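Local coordinates for RagB/SusD domain protein (Flavobacterium johnsoniae, PDB 5J90) that binds chitin as a SusD-like outer-membrane lipoprotein of a polysaccharide utilization locus, probably holding chitin chains at the cell surface, at residues Leu238-Asp241 with Asp242-Lys245; Gly360-Ala363 with Ser364-Arg368; Glu431-Glu434 with Ala435-Tyr439. All coordinates share one frame; numbering follows the deposited sequence. Where two conformers were deposited one is given.

Interaction 1 (Leu238-Asp241 with Asp242-Lys245); sequences LVND and DSFK
D242 turns its carboxylate back over the turn and offers one oxygen to two consecutive backbone amides, fixing the chain that precedes it. OD2 of D242 accepts from the amide N of L238 at 2.9 Å on the anti lone pair. The second donor, the amide N of V239, stands 3.0 Å from the same OD2 but comes from above the carboxylate plane, about 50° out of it, and both bonds are nearly straight. The carboxylate swings back this way because CG lies anti to the carbonyl carbon of D242, beside its own N (chi1 -63°). V239 lies across it, its CG2 methyl 3.5 Å from OD2 of D242, so the charged group has an apolar flank as well as two N-H donors.

The backbone bond from D242 N to V239 O is of the i to i+3 kind expected in the 3-10 turn that starts at N240. One residue on, S243 grips the carbonyl of N240 twice and from one face: its N bonds to N240 O at 3.1 Å, and its OG donates to the same O at 2.9 Å. One water links N240 O to K245 NZ, and a second bridges the carbonyl oxygens of D241 and S243.

The turn leads from the loop after helix 219-231 into strand 244-247, which pairs antiparallel with strand 326-328. K245 makes a salt bridge to E326 on that partner strand, S243 OG also bonds to A332 N at the start of helix 332-344, and N240 lies against helix 353-368.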
loop_
_atom_site.group_PDB
_atom_site.type_symbol
_atom_site.label_atom_id
_atom_site.label_comp_id
_atom_site.label_asym_id
_atom_site.label_seq_id
_atom_site.Cartn_x
_atom_site.Cartn_y
_atom_site.Cartn_z
ATOM N N LEU A 238 -24.562 3.089 22.326
ATOM C CA LEU A 238 -24.501 2.258 23.530
ATOM C C LEU A 238 -25.626 1.235 23.611
ATOM O O LEU A 238 -25.437 0.141 24.123
ATOM C CB LEU A 238 -24.542 3.119 24.793
ATOM C CG LEU A 238 -23.312 3.957 25.109
ATOM C CD1 LEU A 238 -23.532 4.645 26.445
ATOM C CD2 LEU A 238 -22.080 3.076 25.155
ATOM N N VAL A 239 -26.805 1.605 23.124
ATOM C CA VAL A 239 -27.961 0.721 23.200
ATOM C C VAL A 239 -28.535 0.555 21.809
ATOM O O VAL A 239 -28.246 1.358 20.909
ATOM C CB VAL A 239 -29.051 1.245 24.173
ATOM C CG1 VAL A 239 -28.498 1.341 25.593
ATOM C CG2 VAL A 239 -29.601 2.585 23.709
ATOM N N ASN A 240 -29.351 -0.476 21.623
ATOM C CA ASN A 240 -29.814 -0.812 20.289
ATOM C C ASN A 240 -30.684 0.263 19.634
ATOM O O ASN A 240 -30.687 0.383 18.408
ATOM C CB ASN A 240 -30.436 -2.212 20.254
ATOM C CG ASN A 240 -29.390 -3.294 20.432
ATOM O OD1 ASN A 240 -28.281 -3.180 19.896
ATOM N ND2 ASN A 240 -29.711 -4.334 21.191
ATOM N N ASP A 241 -31.375 1.073 20.433
ATOM C CA ASP A 241 -32.135 2.198 19.891
ATOM C C ASP A 241 -31.227 3.266 19.273
ATOM O O ASP A 241 -31.697 4.148 18.552
ATOM C CB ASP A 241 -33.027 2.836 20.965
ATOM C CG ASP A 241 -34.258 2.001 21.286
ATOM O OD1 ASP A 241 -34.557 1.050 20.537
ATOM O OD2 ASP A 241 -34.932 2.313 22.290
ATOM N N ASP A 242 -29.928 3.190 19.563
ATOM C CA ASP A 242 -28.958 4.121 18.978
ATOM C C ASP A 242 -28.551 3.737 17.554
ATOM O O ASP A 242 -27.897 4.532 16.860
ATOM C CB ASP A 242 -27.682 4.206 19.831
ATOM C CG ASP A 242 -27.921 4.759 21.225
ATOM O OD1 ASP A 242 -28.891 5.523 21.433
ATOM O OD2 ASP A 242 -27.085 4.437 22.100
ATOM N N SER A 243 -28.909 2.529 17.127
ATOM C CA SER A 243 -28.482 2.010 15.827
ATOM C C SER A 243 -28.973 2.877 14.673
ATOM O O SER A 243 -30.037 3.493 14.747
ATOM C CB SER A 243 -28.986 0.580 15.624
ATOM O OG SER A 243 -28.482 -0.298 16.618
ATOM N N PHE A 244 -28.193 2.915 13.595
ATOM C CA PHE A 244 -28.588 3.639 12.392
ATOM C C PHE A 244 -29.291 2.686 11.440
ATOM O O PHE A 244 -28.735 1.660 11.031
ATOM C CB PHE A 244 -27.382 4.287 11.699
ATOM C CG PHE A 244 -27.774 5.209 10.587
ATOM C CD1 PHE A 244 -28.392 6.415 10.862
ATOM C CD2 PHE A 244 -27.555 4.858 9.264
ATOM C CE1 PHE A 244 -28.779 7.267 9.838
ATOM C CE2 PHE A 244 -27.945 5.709 8.237
ATOM C CZ PHE A 244 -28.555 6.910 8.532
ATOM N N LYS A 245 -30.532 3.022 11.105
ATOM C CA LYS A 245 -31.346 2.189 10.225
ATOM C C LYS A 245 -32.245 3.075 9.377
ATOM O O LYS A 245 -32.603 4.191 9.775
ATOM C CB LYS A 245 -32.200 1.207 11.035
ATOM C CG LYS A 245 -33.209 1.875 11.970
ATOM C CD LYS A 245 -33.961 0.836 12.795
ATOM C CE LYS A 245 -34.905 1.480 13.784
ATOM N NZ LYS A 245 -35.533 0.429 14.653
HETATM O O HOH W 1 -33.035 0.387 16.412
HETATM O O HOH W 2 -32.545 3.115 15.947
#

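Interaction 2 (Gly360-Ala363 with Ser364-Arg368); sequences GIKA and SFDQR
K362 leaves the helix with CG anti to the backbone N (chi1 174°), runs out extended, and bends only at its last torsion (chi4 48°), a turn that brings NZ back over D366. D366 takes the other course: CG lies beside its own N (chi1 -70°), so the carboxylate leans back along the helix toward K362. The two side chains cross obliquely, and NZ of K362 meets OD2 of D366 at 2.9 Å on the syn lone pair, the side of the other oxygen. This is the classic i to i+4 salt bridge of a helix, made here on an exposed flank. The aliphatic part of the lysine shares in it, with its CG 3.7 Å from OD2 of D366.

The buried flank obeys the same four-residue spacing with apolar groups. I361 and F365 lie side by side and point the same way, the CG2 methyl of I361 touching CE1 of F365 at 3.9 Å. Beneath both pairs run the regular helical bonds: F365 N to I361 O at 2.9 Å, and D366 N to K362 O at 2.9 Å. S364 N to G360 O and Q367 N to A363 O are of the same i to i+4 kind.

The helix 353-368 therefore turns a charged side outward and an apolar side inward. I361 packs on Y376 and I377 of helix 373-378, on Q423 of helix 413-428 and on F337 of helix 332-344, while F365 and Y376 bring their rings together. S364 OG bonds to R282, and its side chain also touches A333 of helix 332-344.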
loop_
_atom_site.group_PDB
_atom_site.type_symbol
_atom_site.label_atom_id
_atom_site.label_comp_id
_atom_site.label_asym_id
_atom_site.label_seq_id
_atom_site.Cartn_x
_atom_site.Cartn_y
_atom_site.Cartn_z
ATOM N N GLY A 360 -20.481 -6.189 23.268
ATOM C CA GLY A 360 -20.917 -6.195 21.882
ATOM C C GLY A 360 -21.728 -7.432 21.542
ATOM O O GLY A 360 -22.746 -7.345 20.841
ATOM N N ILE A 361 -21.276 -8.589 22.016
ATOM C CA ILE A 361 -22.010 -9.836 21.789
ATOM C C ILE A 361 -23.402 -9.758 22.424
ATOM O O ILE A 361 -24.402 -10.083 21.777
ATOM C CB ILE A 361 -21.237 -11.058 22.317
ATOM C CG1 ILE A 361 -19.878 -11.172 21.615
ATOM C CG2 ILE A 361 -22.041 -12.344 22.112
ATOM C CD1 ILE A 361 -18.948 -12.188 22.259
ATOM N N LYS A 362 -23.467 -9.304 23.673
ATOM C CA LYS A 362 -24.753 -9.141 24.355
ATOM C C LYS A 362 -25.680 -8.182 23.610
ATOM O O LYS A 362 -26.867 -8.458 23.443
ATOM C CB LYS A 362 -24.548 -8.662 25.789
ATOM C CG LYS A 362 -25.847 -8.321 26.516
ATOM C CD LYS A 362 -25.576 -7.715 27.891
ATOM C CE LYS A 362 -26.779 -6.923 28.390
ATOM N NZ LYS A 362 -28.046 -7.689 28.230
ATOM N N ALA A 363 -25.142 -7.059 23.150
ATOM C CA ALA A 363 -25.941 -6.097 22.396
ATOM C C ALA A 363 -26.563 -6.747 21.161
ATOM O O ALA A 363 -27.751 -6.537 20.870
ATOM C CB ALA A 363 -25.095 -4.893 21.990
ATOM N N SER A 364 -25.773 -7.530 20.434
ATOM C CA SER A 364 -26.269 -8.205 19.244
ATOM C C SER A 364 -27.333 -9.264 19.575
ATOM O O SER A 364 -28.358 -9.340 18.895
ATOM C CB SER A 364 -25.107 -8.823 18.455
ATOM O OG SER A 364 -25.587 -9.490 17.301
ATOM N N PHE A 365 -27.081 -10.080 20.598
ATOM C CA PHE A 365 -28.072 -11.070 21.032
ATOM C C PHE A 365 -29.382 -10.373 21.390
ATOM O O PHE A 365 -30.462 -10.826 20.979
ATOM C CB PHE A 365 -27.563 -11.876 22.233
ATOM C CG PHE A 365 -26.840 -13.151 21.869
ATOM C CD1 PHE A 365 -25.724 -13.139 21.036
ATOM C CD2 PHE A 365 -27.252 -14.367 22.400
ATOM C CE1 PHE A 365 -25.055 -14.315 20.724
ATOM C CE2 PHE A 365 -26.589 -15.542 22.092
ATOM C CZ PHE A 365 -25.484 -15.518 21.255
ATOM N N ASP A 366 -29.303 -9.278 22.144
ATOM C CA ASP A 366 -30.498 -8.526 22.509
ATOM C C ASP A 366 -31.196 -7.969 21.273
ATOM O O ASP A 366 -32.428 -8.013 21.167
ATOM C CB ASP A 366 -30.154 -7.391 23.473
ATOM C CG ASP A 366 -29.747 -7.887 24.848
ATOM O OD1 ASP A 366 -30.000 -9.069 25.173
ATOM O OD2 ASP A 366 -29.181 -7.078 25.610
ATOM N N GLN A 367 -30.408 -7.453 20.331
ATOM C CA GLN A 367 -30.964 -6.871 19.122
ATOM C C GLN A 367 -31.761 -7.903 18.328
ATOM O O GLN A 367 -32.807 -7.577 17.741
ATOM C CB GLN A 367 -29.853 -6.280 18.253
ATOM C CG GLN A 367 -30.392 -5.454 17.113
ATOM C CD GLN A 367 -29.316 -4.745 16.325
ATOM O OE1 GLN A 367 -28.198 -5.249 16.162
ATOM N NE2 GLN A 367 -29.650 -3.571 15.818
ATOM N N ARG A 368 -31.280 -9.142 18.324
ATOM C CA ARG A 368 -31.919 -10.207 17.554
ATOM C C ARG A 368 -32.969 -10.975 18.360
ATOM O O ARG A 368 -33.618 -11.871 17.832
ATOM C CB ARG A 368 -30.865 -11.174 17.001
ATOM C CG ARG A 368 -29.710 -10.497 16.274
ATOM C CD ARG A 368 -30.175 -9.631 15.118
ATOM N NE ARG A 368 -29.021 -9.160 14.355
ATOM C CZ ARG A 368 -29.086 -8.651 13.135
ATOM N NH1 ARG A 368 -30.254 -8.535 12.513
ATOM N NH2 ARG A 368 -27.973 -8.266 12.529
#

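Interaction 3 (Glu431-Glu434 with Ala435-Tyr439); sequences EGQE and AWSDY
Q433 sets its amide against the edge of the W436 indole, with OE1 3.5 Å from CE3 of W436 and the two planes 79° apart. Bending at chi2 (67°), the glutamine chain folds round so that its carboxamide stands at the indole edge; CD lies in the ring plane. The NE2 end donates to a water at 3.1 Å, and that water also bonds to S437 OG, while OE1 bonds to S57 OG. Below, the backbone runs as a regular helix, S437 N bonding to Q433 O at 3.0 Å.

The helix 432-442 is opened by an N-cap: E431 OE1 accepts from E434 N at 3.0 Å, on the syn side, and OE2 accepts from Q433 N, also at 3.0 Å but from above the carboxylate plane. With an alanine in place of Q433, the indole edge is likely to lose its amide neighbour, the water at S437 one of its partners, and S57 OG its acceptor.

Farther out, Q53 bonds to E431 OE2. W436 NE1 bonds to V465 O, and its ring meets R440 in a cation-pi contact. E434 pairs with R213, and D438 with K424 of helix 413-428.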
loop_
_atom_site.group_PDB
_atom_site.type_symbol
_atom_site.label_atom_id
_atom_site.label_comp_id
_atom_site.label_asym_id
_atom_site.label_seq_id
_atom_site.Cartn_x
_atom_site.Cartn_y
_atom_site.Cartn_z
ATOM N N GLU A 431 -25.385 -6.821 6.231
ATOM C CA GLU A 431 -24.760 -5.661 5.576
ATOM C C GLU A 431 -23.322 -5.958 5.095
ATOM O O GLU A 431 -22.329 -5.686 5.776
ATOM C CB GLU A 431 -24.814 -4.441 6.502
ATOM C CG GLU A 431 -24.830 -3.097 5.779
ATOM C CD GLU A 431 -23.593 -2.884 4.921
ATOM O OE1 GLU A 431 -22.554 -2.435 5.461
ATOM O OE2 GLU A 431 -23.648 -3.180 3.711
ATOM N N GLY A 432 -23.231 -6.511 3.897
ATOM C CA GLY A 432 -21.976 -7.043 3.406
ATOM C C GLY A 432 -20.867 -6.046 3.135
ATOM O O GLY A 432 -19.701 -6.425 3.179
ATOM N N GLN A 433 -21.203 -4.790 2.865
ATOM C CA GLN A 433 -20.177 -3.812 2.509
ATOM C C GLN A 433 -19.197 -3.554 3.656
ATOM O O GLN A 433 -17.985 -3.611 3.456
ATOM C CB GLN A 433 -20.829 -2.516 2.017
ATOM C CG GLN A 433 -19.846 -1.391 1.680
ATOM C CD GLN A 433 -18.961 -1.684 0.474
ATOM O OE1 GLN A 433 -19.287 -2.509 -0.391
ATOM N NE2 GLN A 433 -17.830 -0.994 0.412
ATOM N N GLU A 434 -19.707 -3.307 4.857
ATOM C CA GLU A 434 -18.818 -3.081 5.984
ATOM C C GLU A 434 -18.000 -4.335 6.288
ATOM O O GLU A 434 -16.821 -4.249 6.598
ATOM C CB GLU A 434 -19.612 -2.633 7.206
ATOM C CG GLU A 434 -18.736 -2.257 8.405
ATOM C CD GLU A 434 -17.697 -1.191 8.093
ATOM O OE1 GLU A 434 -17.875 -0.404 7.139
ATOM O OE2 GLU A 434 -16.687 -1.124 8.824
ATOM N N ALA A 435 -18.624 -5.507 6.193
ATOM C CA ALA A 435 -17.911 -6.757 6.445
ATOM C C ALA A 435 -16.774 -6.975 5.452
ATOM O O ALA A 435 -15.697 -7.442 5.832
ATOM C CB ALA A 435 -18.886 -7.951 6.422
ATOM N N TRP A 436 -17.016 -6.646 4.181
ATOM C CA TRP A 436 -15.978 -6.738 3.141
ATOM C C TRP A 436 -14.823 -5.774 3.427
ATOM O O TRP A 436 -13.649 -6.139 3.291
ATOM C CB TRP A 436 -16.589 -6.474 1.752
ATOM C CG TRP A 436 -15.620 -6.454 0.593
ATOM C CD1 TRP A 436 -14.646 -7.375 0.307
ATOM C CD2 TRP A 436 -15.566 -5.475 -0.449
ATOM N NE1 TRP A 436 -13.977 -7.012 -0.845
ATOM C CE2 TRP A 436 -14.530 -5.854 -1.330
ATOM C CE3 TRP A 436 -16.301 -4.313 -0.726
ATOM C CZ2 TRP A 436 -14.198 -5.097 -2.459
ATOM C CZ3 TRP A 436 -15.979 -3.567 -1.851
ATOM C CH2 TRP A 436 -14.937 -3.966 -2.705
ATOM N N SER A 437 -15.142 -4.551 3.832
ATOM C CA SER A 437 -14.083 -3.605 4.186
ATOM C C SER A 437 -13.265 -4.080 5.394
ATOM O O SER A 437 -12.034 -4.035 5.375
ATOM C CB SER A 437 -14.672 -2.215 4.415
ATOM O OG SER A 437 -15.220 -1.737 3.199
ATOM N N ASP A 438 -13.942 -4.553 6.438
ATOM C CA ASP A 438 -13.246 -5.069 7.616
ATOM C C ASP A 438 -12.406 -6.303 7.285
ATOM O O ASP A 438 -11.307 -6.478 7.831
ATOM C CB ASP A 438 -14.271 -5.405 8.700
ATOM C CG ASP A 438 -13.987 -4.738 10.031
ATOM O OD1 ASP A 438 -13.159 -3.802 10.131
ATOM O OD2 ASP A 438 -14.625 -5.176 11.006
ATOM N N TYR A 439 -12.895 -7.157 6.385
ATOM C CA TYR A 439 -12.154 -8.343 5.981
ATOM C C TYR A 439 -10.898 -7.942 5.219
ATOM O O TYR A 439 -9.821 -8.507 5.420
ATOM C CB TYR A 439 -13.004 -9.284 5.114
ATOM C CG TYR A 439 -12.177 -10.419 4.562
ATOM C CD1 TYR A 439 -11.904 -11.547 5.327
ATOM C CD2 TYR A 439 -11.625 -10.345 3.283
ATOM C CE1 TYR A 439 -11.123 -12.579 4.829
ATOM C CE2 TYR A 439 -10.846 -11.368 2.778
ATOM C CZ TYR A 439 -10.598 -12.483 3.556
ATOM O OH TYR A 439 -9.827 -13.511 3.049
HETATM O O HOH W 3 -17.191 0.254 3.166
#

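In the fold
The three contacts come in series along the chain, 238-245, then 360-368, then 431-439. Interactions 1 and 2 are neighbours, with centres about 11 Å apart, and they touch: N240 ND2 of the turn probably bonds to A363 O of helix 353-368, at 3.0 Å, joining the entry to strand 244-247 to that helix. Interaction 3, close to the centre of the chain, touches neither; its centre is about 19 Å from each of the others. Helix 413-428 connects interactions 2 and 3, meeting I361 and S364 on one hand and A435 and D438 on the other. This largely helical protein thus links a peripheral turn to its core through successive helix contacts.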